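Local atomic coordinates of glutamyl-tRNA synthetase (Methanothermobacter thermautotrophicus, PDB entry 3AII), a protein that probably attaches glutamate to tRNA in two steps, activating it with ATP to Glu-AMP and then transferring it to the acceptor end. Residues 111-125 and 368-382. Residues are numbered along the deposited sequence; the frame is centred on the assembly and turned at random.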
ATOM      1  N   ILE A 111       1.430  -0.835   1.232  1.00 29.14           N
ATOM      2  CA  ILE A 111       2.808  -0.951   0.759  1.00 24.61           C
ATOM      3  C   ILE A 111       3.411  -2.347   0.889  1.00 25.40           C
ATOM      4  O   ILE A 111       4.152  -2.799   0.010  1.00 25.48           O
ATOM      5  CB  ILE A 111       3.730   0.102   1.439  1.00 38.04           C
ATOM      6  CG1 ILE A 111       3.598   1.441   0.730  1.00 42.27           C
ATOM      7  CG2 ILE A 111       5.182  -0.342   1.387  1.00 38.98           C
ATOM      8  CD1 ILE A 111       4.219   1.447  -0.648  1.00 39.86           C
ATOM      9  N   GLY A 112       3.080  -3.045   1.972  1.00 31.32           N
ATOM     10  CA  GLY A 112       3.505  -4.422   2.143  1.00 35.70           C
ATOM     11  C   GLY A 112       3.027  -5.312   1.008  1.00 32.13           C
ATOM     12  O   GLY A 112       3.787  -6.110   0.464  1.00 30.00           O
ATOM     13  N   HIS A 113       1.764  -5.165   0.625  1.00 22.81           N
ATOM     14  CA  HIS A 113       1.252  -5.926  -0.510  1.00 21.16           C
ATOM     15  C   HIS A 113       2.042  -5.602  -1.751  1.00 23.09           C
ATOM     16  O   HIS A 113       2.365  -6.473  -2.535  1.00 20.06           O
ATOM     17  CB  HIS A 113      -0.201  -5.575  -0.810  1.00 25.18           C
ATOM     18  CG  HIS A 113      -1.172  -6.055   0.212  1.00 22.90           C
ATOM     19  ND1 HIS A 113      -1.863  -5.200   1.040  1.00 28.51           N
ATOM     20  CD2 HIS A 113      -1.598  -7.306   0.518  1.00 26.68           C
ATOM     21  CE1 HIS A 113      -2.662  -5.902   1.826  1.00 47.75           C
ATOM     22  NE2 HIS A 113      -2.524  -7.181   1.526  1.00 28.54           N
ATOM     23  N   ALA A 114       2.324  -4.320  -1.954  1.00 21.88           N
ATOM     24  CA  ALA A 114       2.977  -3.903  -3.181  1.00 23.29           C
ATOM     25  C   ALA A 114       4.276  -4.663  -3.427  1.00 22.90           C
ATOM     26  O   ALA A 114       4.578  -5.022  -4.564  1.00 25.21           O
ATOM     27  CB  ALA A 114       3.217  -2.382  -3.177  1.00 27.54           C
ATOM     28  N   ARG A 115       5.046  -4.908  -2.369  1.00 18.76           N
ATOM     29  CA  ARG A 115       6.284  -5.666  -2.498  1.00 21.38           C
ATOM     30  C   ARG A 115       6.087  -7.076  -3.086  1.00 20.88           C
ATOM     31  O   ARG A 115       6.764  -7.445  -4.045  1.00 22.47           O
ATOM     32  CB  ARG A 115       6.995  -5.748  -1.148  1.00 33.09           C
ATOM     33  CG  ARG A 115       8.386  -6.304  -1.255  1.00 32.11           C
ATOM     34  CD  ARG A 115       9.131  -6.231   0.064  1.00 38.60           C
ATOM     35  NE  ARG A 115      10.439  -6.865  -0.055  1.00 48.83           N
ATOM     36  CZ  ARG A 115      11.163  -7.284   0.976  1.00 45.72           C
ATOM     37  NH1 ARG A 115      10.702  -7.136   2.207  1.00 41.39           N
ATOM     38  NH2 ARG A 115      12.343  -7.853   0.770  1.00 43.45           N
ATOM     39  N   ALA A 116       5.175  -7.860  -2.512  1.00 22.10           N
ATOM     40  CA  ALA A 116       4.896  -9.201  -3.043  1.00 20.10           C
ATOM     41  C   ALA A 116       4.404  -9.132  -4.482  1.00 16.70           C
ATOM     42  O   ALA A 116       4.781  -9.943  -5.330  1.00 18.32           O
ATOM     43  CB  ALA A 116       3.871  -9.925  -2.174  1.00 19.22           C
ATOM     44  N   ALA A 117       3.546  -8.161  -4.757  1.00 21.11           N
ATOM     45  CA  ALA A 117       2.971  -8.033  -6.094  1.00 16.24           C
ATOM     46  C   ALA A 117       4.047  -7.700  -7.118  1.00 16.76           C
ATOM     47  O   ALA A 117       4.141  -8.322  -8.177  1.00 20.44           O
ATOM     48  CB  ALA A 117       1.893  -6.969  -6.099  1.00 16.12           C
ATOM     49  N   ILE A 118       4.871  -6.715  -6.782  1.00 18.87           N
ATOM     50  CA  ILE A 118       5.940  -6.286  -7.679  1.00 19.82           C
ATOM     51  C   ILE A 118       6.968  -7.397  -7.916  1.00 14.87           C
ATOM     52  O   ILE A 118       7.331  -7.679  -9.053  1.00 19.52           O
ATOM     53  CB  ILE A 118       6.623  -5.018  -7.144  1.00 20.32           C
ATOM     54  CG1 ILE A 118       5.668  -3.825  -7.260  1.00 24.12           C
ATOM     55  CG2 ILE A 118       7.917  -4.736  -7.917  1.00 21.12           C
ATOM     56  CD1 ILE A 118       5.967  -2.720  -6.306  1.00 29.74           C
ATOM     57  N   LEU A 119       7.425  -8.039  -6.846  1.00 20.15           N
ATOM     58  CA  LEU A 119       8.451  -9.061  -6.996  1.00 18.85           C
ATOM     59  C   LEU A 119       7.945 -10.226  -7.842  1.00 18.52           C
ATOM     60  O   LEU A 119       8.628 -10.699  -8.747  1.00 20.50           O
ATOM     61  CB  LEU A 119       8.947  -9.546  -5.628  1.00 19.61           C
ATOM     62  CG  LEU A 119       9.716  -8.481  -4.850  1.00 25.12           C
ATOM     63  CD1 LEU A 119      10.027  -8.953  -3.436  1.00 33.47           C
ATOM     64  CD2 LEU A 119      10.986  -8.113  -5.603  1.00 31.17           C
ATOM     65  N   ASN A 120       6.731 -10.680  -7.564  1.00 17.98           N
ATOM     66  CA  ASN A 120       6.188 -11.787  -8.327  1.00 17.30           C
ATOM     67  C   ASN A 120       5.959 -11.420  -9.777  1.00 17.26           C
ATOM     68  O   ASN A 120       6.208 -12.220 -10.686  1.00 20.57           O
ATOM     69  CB  ASN A 120       4.910 -12.306  -7.673  1.00 18.54           C
ATOM     70  CG  ASN A 120       5.205 -13.202  -6.505  1.00 19.74           C
ATOM     71  OD1 ASN A 120       5.566 -14.365  -6.683  1.00 20.63           O
ATOM     72  ND2 ASN A 120       5.075 -12.671  -5.299  1.00 20.74           N
ATOM     73  N   HIS A 121       5.505 -10.194  -9.998  1.00 16.28           N
ATOM     74  CA  HIS A 121       5.337  -9.699 -11.356  1.00 16.92           C
ATOM     75  C   HIS A 121       6.686  -9.593 -12.078  1.00 19.41           C
ATOM     76  O   HIS A 121       6.823 -10.044 -13.210  1.00 20.50           O
ATOM     77  CB  HIS A 121       4.607  -8.366 -11.341  1.00 19.00           C
ATOM     78  CG  HIS A 121       4.557  -7.691 -12.674  1.00 19.82           C
ATOM     79  ND1 HIS A 121       3.972  -8.266 -13.781  1.00 22.92           N
ATOM     80  CD2 HIS A 121       5.020  -6.483 -13.076  1.00 18.71           C
ATOM     81  CE1 HIS A 121       4.075  -7.441 -14.810  1.00 20.15           C
ATOM     82  NE2 HIS A 121       4.709  -6.352 -14.407  1.00 28.25           N
ATOM     83  N   GLU A 122       7.687  -9.028 -11.406  1.00 20.53           N
ATOM     84  CA  GLU A 122       9.033  -8.945 -11.981  1.00 25.19           C
ATOM     85  C   GLU A 122       9.652 -10.305 -12.326  1.00 24.85           C
ATOM     86  O   GLU A 122      10.324 -10.436 -13.345  1.00 21.93           O
ATOM     87  CB  GLU A 122       9.981  -8.153 -11.068  1.00 18.41           C
ATOM     88  CG  GLU A 122       9.638  -6.674 -10.908  1.00 24.04           C
ATOM     89  CD  GLU A 122       9.920  -5.851 -12.161  1.00 34.94           C
ATOM     90  OE1 GLU A 122      10.760  -6.259 -12.992  1.00 33.66           O
ATOM     91  OE2 GLU A 122       9.292  -4.784 -12.315  1.00 35.20           O
ATOM     92  N   TYR A 123       9.442 -11.320 -11.489  1.00 18.78           N
ATOM     93  CA  TYR A 123       9.954 -12.647 -11.820  1.00 19.04           C
ATOM     94  C   TYR A 123       9.197 -13.286 -12.974  1.00 19.05           C
ATOM     95  O   TYR A 123       9.781 -13.995 -13.785  1.00 22.52           O
ATOM     96  CB  TYR A 123       9.975 -13.573 -10.604  1.00 19.40           C
ATOM     97  CG  TYR A 123      11.230 -13.417  -9.787  1.00 31.70           C
ATOM     98  CD1 TYR A 123      11.207 -12.782  -8.556  1.00 33.26           C
ATOM     99  CD2 TYR A 123      12.450 -13.881 -10.268  1.00 31.04           C
ATOM    100  CE1 TYR A 123      12.366 -12.624  -7.812  1.00 42.28           C
ATOM    101  CE2 TYR A 123      13.609 -13.727  -9.534  1.00 40.58           C
ATOM    102  CZ  TYR A 123      13.561 -13.103  -8.309  1.00 41.17           C
ATOM    103  OH  TYR A 123      14.717 -12.955  -7.581  1.00 45.12           O
ATOM    104  N   ALA A 124       7.892 -13.040 -13.053  1.00 20.08           N
ATOM    105  CA  ALA A 124       7.114 -13.565 -14.170  1.00 21.77           C
ATOM    106  C   ALA A 124       7.601 -12.945 -15.483  1.00 20.76           C
ATOM    107  O   ALA A 124       7.692 -13.636 -16.501  1.00 23.32           O
ATOM    108  CB  ALA A 124       5.607 -13.315 -13.953  1.00 20.98           C
ATOM    109  N   ARG A 125       7.931 -11.655 -15.450  1.00 21.54           N
ATOM    110  CA  ARG A 125       8.479 -10.988 -16.632  1.00 21.36           C
ATOM    111  C   ARG A 125       9.844 -11.568 -16.982  1.00 22.38           C
ATOM    112  O   ARG A 125      10.083 -11.988 -18.114  1.00 28.19           O
ATOM    113  CB  ARG A 125       8.616  -9.485 -16.401  1.00 25.68           C
ATOM    114  CG  ARG A 125       7.316  -8.714 -16.522  1.00 38.43           C
ATOM    115  CD  ARG A 125       7.574  -7.305 -17.049  1.00 60.85           C
ATOM    116  NE  ARG A 125       8.617  -6.625 -16.287  1.00 54.72           N
ATOM    117  CZ  ARG A 125       8.581  -5.340 -15.949  1.00 49.97           C
ATOM    118  NH1 ARG A 125       9.576  -4.813 -15.250  1.00 59.28           N
ATOM    119  NH2 ARG A 125       7.551  -4.585 -16.306  1.00 49.66           N
ATOM    120  N   ILE A 368       7.460   3.226  -6.240  1.00 18.50           N
ATOM    121  CA  ILE A 368       7.233   2.018  -5.453  1.00 21.30           C
ATOM    122  C   ILE A 368       7.901   0.814  -6.102  1.00 19.00           C
ATOM    123  O   ILE A 368       8.568   0.016  -5.427  1.00 20.50           O
ATOM    124  CB  ILE A 368       5.729   1.744  -5.292  1.00 18.08           C
ATOM    125  CG1 ILE A 368       5.056   2.913  -4.576  1.00 17.48           C
ATOM    126  CG2 ILE A 368       5.505   0.454  -4.521  1.00 20.46           C
ATOM    127  CD1 ILE A 368       5.709   3.284  -3.276  1.00 30.00           C
ATOM    128  N   ARG A 369       7.729   0.684  -7.413  1.00 20.48           N
ATOM    129  CA  ARG A 369       8.331  -0.432  -8.127  0.56 22.83           C
ATOM    130  C   ARG A 369       9.846  -0.391  -7.988  1.00 24.84           C
ATOM    131  O   ARG A 369      10.471  -1.410  -7.711  1.00 24.31           O
ATOM    132  CB  ARG A 369       7.930  -0.448  -9.606  0.56 20.75           C
ATOM    133  CG  ARG A 369       8.511  -1.639 -10.368  0.56 23.85           C
ATOM    134  CD  ARG A 369       8.003  -1.711 -11.801  0.56 23.45           C
ATOM    135  NE  ARG A 369       6.566  -1.964 -11.884  0.56 32.67           N
ATOM    136  CZ  ARG A 369       6.009  -3.174 -11.916  0.56 25.15           C
ATOM    137  NH1 ARG A 369       4.696  -3.288 -11.999  0.56 21.01           N
ATOM    138  NH2 ARG A 369       6.759  -4.273 -11.860  0.56 20.28           N
ATOM    139  N   LYS A 370      10.432   0.790  -8.155  1.00 22.36           N
ATOM    140  CA  LYS A 370      11.886   0.917  -8.082  1.00 25.81           C
ATOM    141  C   LYS A 370      12.416   0.545  -6.701  1.00 25.25           C
ATOM    142  O   LYS A 370      13.434  -0.140  -6.585  1.00 27.66           O
ATOM    143  CB  LYS A 370      12.347   2.327  -8.479  1.00 27.67           C
ATOM    144  CG  LYS A 370      13.851   2.514  -8.347  1.00 40.15           C
ATOM    145  CD  LYS A 370      14.371   3.715  -9.114  1.00 53.45           C
ATOM    146  CE  LYS A 370      15.878   3.870  -8.894  1.00 44.25           C
ATOM    147  NZ  LYS A 370      16.496   4.892  -9.784  1.00 53.26           N
ATOM    148  N   LEU A 371      11.711   0.979  -5.662  1.00 23.10           N
ATOM    149  CA  LEU A 371      12.088   0.668  -4.287  1.00 22.13           C
ATOM    150  C   LEU A 371      12.121  -0.840  -4.082  1.00 27.51           C
ATOM    151  O   LEU A 371      13.127  -1.402  -3.641  1.00 26.32           O
ATOM    152  CB  LEU A 371      11.090   1.281  -3.311  1.00 25.60           C
ATOM    153  CG  LEU A 371      11.346   0.903  -1.847  1.00 39.47           C
ATOM    154  CD1 LEU A 371      12.681   1.466  -1.378  1.00 41.65           C
ATOM    155  CD2 LEU A 371      10.218   1.378  -0.953  1.00 36.02           C
ATOM    156  N   MET A 372      11.018  -1.497  -4.415  1.00 23.75           N
ATOM    157  CA  MET A 372      10.918  -2.938  -4.190  1.00 20.45           C
ATOM    158  C   MET A 372      11.921  -3.744  -4.996  1.00 21.90           C
ATOM    159  O   MET A 372      12.423  -4.766  -4.523  1.00 29.09           O
ATOM    160  CB  MET A 372       9.496  -3.434  -4.459  1.00 23.05           C
ATOM    161  CG  MET A 372       8.455  -2.757  -3.578  1.00 23.63           C
ATOM    162  SD  MET A 372       8.926  -2.766  -1.840  1.00 28.74           S
ATOM    163  CE  MET A 372       7.433  -2.140  -1.079  1.00 31.42           C
ATOM    164  N   VAL A 373      12.198  -3.305  -6.213  1.00 22.23           N
ATOM    165  CA  VAL A 373      13.164  -3.992  -7.062  1.00 30.18           C
ATOM    166  C   VAL A 373      14.572  -3.882  -6.486  1.00 38.60           C
ATOM    167  O   VAL A 373      15.306  -4.870  -6.439  1.00 39.37           O
ATOM    168  CB  VAL A 373      13.151  -3.448  -8.499  1.00 29.62           C
ATOM    169  CG1 VAL A 373      14.379  -3.924  -9.263  1.00 34.53           C
ATOM    170  CG2 VAL A 373      11.869  -3.885  -9.216  1.00 32.87           C
ATOM    171  N   GLU A 374      14.950  -2.686  -6.047  1.00 34.10           N
ATOM    172  CA  GLU A 374      16.304  -2.480  -5.539  1.00 35.38           C
ATOM    173  C   GLU A 374      16.533  -3.169  -4.191  1.00 35.21           C
ATOM    174  O   GLU A 374      17.652  -3.562  -3.875  1.00 41.47           O
ATOM    175  CB  GLU A 374      16.684  -0.989  -5.506  1.00 32.35           C
ATOM    176  CG  GLU A 374      16.178  -0.196  -4.314  1.00 41.54           C
ATOM    177  CD  GLU A 374      16.493   1.297  -4.428  1.00 63.31           C
ATOM    178  OE1 GLU A 374      16.985   1.734  -5.493  1.00 53.10           O
ATOM    179  OE2 GLU A 374      16.243   2.038  -3.455  1.00 49.13           O
ATOM    180  N   ILE A 375      15.474  -3.320  -3.403  1.00 32.27           N
ATOM    181  CA  ILE A 375      15.553  -4.124  -2.182  1.00 38.17           C
ATOM    182  C   ILE A 375      15.635  -5.620  -2.506  1.00 45.34           C
ATOM    183  O   ILE A 375      16.326  -6.375  -1.821  1.00 53.99           O
ATOM    184  CB  ILE A 375      14.362  -3.859  -1.240  1.00 38.07           C
ATOM    185  CG1 ILE A 375      14.453  -2.446  -0.661  1.00 40.28           C
ATOM    186  CG2 ILE A 375      14.325  -4.891  -0.119  1.00 52.86           C
ATOM    187  CD1 ILE A 375      13.251  -2.048   0.168  1.00 35.08           C
ATOM    188  N   GLY A 376      14.929  -6.044  -3.552  1.00 34.28           N
ATOM    189  CA  GLY A 376      14.980  -7.424  -4.013  1.00 41.81           C
ATOM    190  C   GLY A 376      14.485  -8.454  -3.009  1.00 28.69           C
ATOM    191  O   GLY A 376      13.762  -8.123  -2.066  1.00 32.25           O
ATOM    192  N   VAL A 377      14.878  -9.709  -3.215  1.00 31.42           N
ATOM    193  CA  VAL A 377      14.438 -10.803  -2.350  1.00 36.38           C
ATOM    194  C   VAL A 377      15.424 -11.054  -1.207  1.00 50.30           C
ATOM    195  O   VAL A 377      15.663 -12.197  -0.805  1.00 42.52           O
ATOM    196  CB  VAL A 377      14.198 -12.100  -3.149  1.00 42.40           C
ATOM    197  CG1 VAL A 377      13.021 -11.920  -4.095  1.00 42.79           C
ATOM    198  CG2 VAL A 377      15.444 -12.490  -3.921  1.00 37.39           C
ATOM    199  N   LYS A 378      15.979  -9.965  -0.686  1.00 38.06           N
ATOM    200  CA  LYS A 378      16.931 -10.017   0.417  1.00 41.12           C
ATOM    201  C   LYS A 378      16.437 -10.906   1.557  1.00 40.39           C
ATOM    202  O   LYS A 378      15.337 -10.709   2.083  1.00 36.27           O
ATOM    203  CB  LYS A 378      17.200  -8.597   0.930  1.00 48.26           C
ATOM    204  CG  LYS A 378      18.170  -8.518   2.096  1.00 49.20           C
ATOM    205  CD  LYS A 378      18.421  -7.077   2.495  1.00 51.50           C
ATOM    206  CE  LYS A 378      19.338  -6.996   3.705  1.00 65.88           C
ATOM    207  NZ  LYS A 378      19.716  -5.591   4.010  1.00 58.29           N
ATOM    208  N   ILE A 379      17.251 -11.884   1.941  1.00 44.96           N
ATOM    209  CA  ILE A 379      16.866 -12.794   3.013  1.00 30.51           C
ATOM    210  C   ILE A 379      16.756 -12.063   4.346  1.00 40.54           C
ATOM    211  O   ILE A 379      15.797 -12.247   5.093  1.00 33.51           O
ATOM    212  CB  ILE A 379      17.854 -13.967   3.162  1.00 60.67           C
ATOM    213  CG1 ILE A 379      18.078 -14.661   1.815  1.00 64.42           C
ATOM    214  CG2 ILE A 379      17.343 -14.954   4.205  1.00 41.75           C
ATOM    215  CD1 ILE A 379      16.814 -15.211   1.189  1.00 49.12           C
ATOM    216  N   ALA A 380      17.742 -11.222   4.637  1.00 37.96           N
ATOM    217  CA  ALA A 380      17.769 -10.512   5.908  1.00 41.51           C
ATOM    218  C   ALA A 380      16.724  -9.398   5.967  1.00 58.63           C
ATOM    219  O   ALA A 380      16.391  -8.780   4.951  1.00 42.85           O
ATOM    220  CB  ALA A 380      19.162  -9.961   6.174  1.00 49.45           C
ATOM    221  N   ASP A 381      16.207  -9.154   7.165  1.00 35.86           N
ATOM    222  CA  ASP A 381      15.251  -8.087   7.391  1.00 51.45           C
ATOM    223  C   ASP A 381      15.848  -6.755   6.962  1.00 62.68           C
ATOM    224  O   ASP A 381      16.967  -6.417   7.342  1.00 50.52           O
ATOM    225  CB  ASP A 381      14.886  -8.022   8.872  1.00 52.23           C
ATOM    226  CG  ASP A 381      13.419  -8.261   9.118  1.00 68.80           C
ATOM    227  OD1 ASP A 381      12.711  -7.289   9.461  1.00 90.73           O
ATOM    228  OD2 ASP A 381      12.973  -9.418   8.968  1.00 60.35           O
ATOM    229  N   SER A 382      15.105  -6.002   6.160  1.00 64.60           N
ATOM    230  CA  SER A 382      15.520  -4.654   5.800  1.00 56.29           C
ATOM    231  C   SER A 382      14.638  -3.628   6.506  1.00 63.17           C
ATOM    232  O   SER A 382      13.659  -3.990   7.164  1.00 56.69           O
ATOM    233  CB  SER A 382      15.496  -4.460   4.282  1.00 51.79           C
ATOM    234  OG  SER A 382      14.309  -4.982   3.715  1.00 69.50           O
TER
HETATM  235  O   HOH W   1      11.972  -6.182  -2.258  1.00 32.20           O
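Helix 111-125, whose first turn carries the end of the predicted HIGH motif, crosses helix 368-375 at -72° within the class I catalytic domain, with the axes 9.4 Å apart and Arg115 facing Met372. Ile118 is a knob in a hole formed by Ile368, Arg369, Met372 and Val373. Ile118 CD1 lies 3.7 Å from Met372 CG. Met372 bends at chi2 (-49°), which lays its SD 3.6 Å from Arg115 CB and brings CE to Ile111.

Arg115 runs extended, its CG anti to the backbone N, to the end of helix 368-375. There its NH2 donates a nearly straight bond to Gly376 O (3.2 Å, 171°), in the guanidinium plane. Ile375 CG2 covers one guanidinium face. Water 1 accepts from Arg115 NE and donates to Met372 O and Gly376 O. Arg115 NH1 hydrogen-bonds to Gly321 O.

Further along, in the conformer given here, Arg369 NH2 forms a salt bridge with Glu122 OE2 (2.6 Å). Arg125 NH1 adds a weak bond to Glu122 OE1. Arg369 NH2 also lies at the His121 ring edge, by CD2, the planes steeply inclined. Arg369 NH1 hydrogen-bonds to Leu158 O.

Tyr123 CE1 touches Val377 CG1. Leu291 of strand 289-291 packs on both residues, strand 98-101 flanks helix 111-125, and helix 386-397 contacts Ile111 and Leu371.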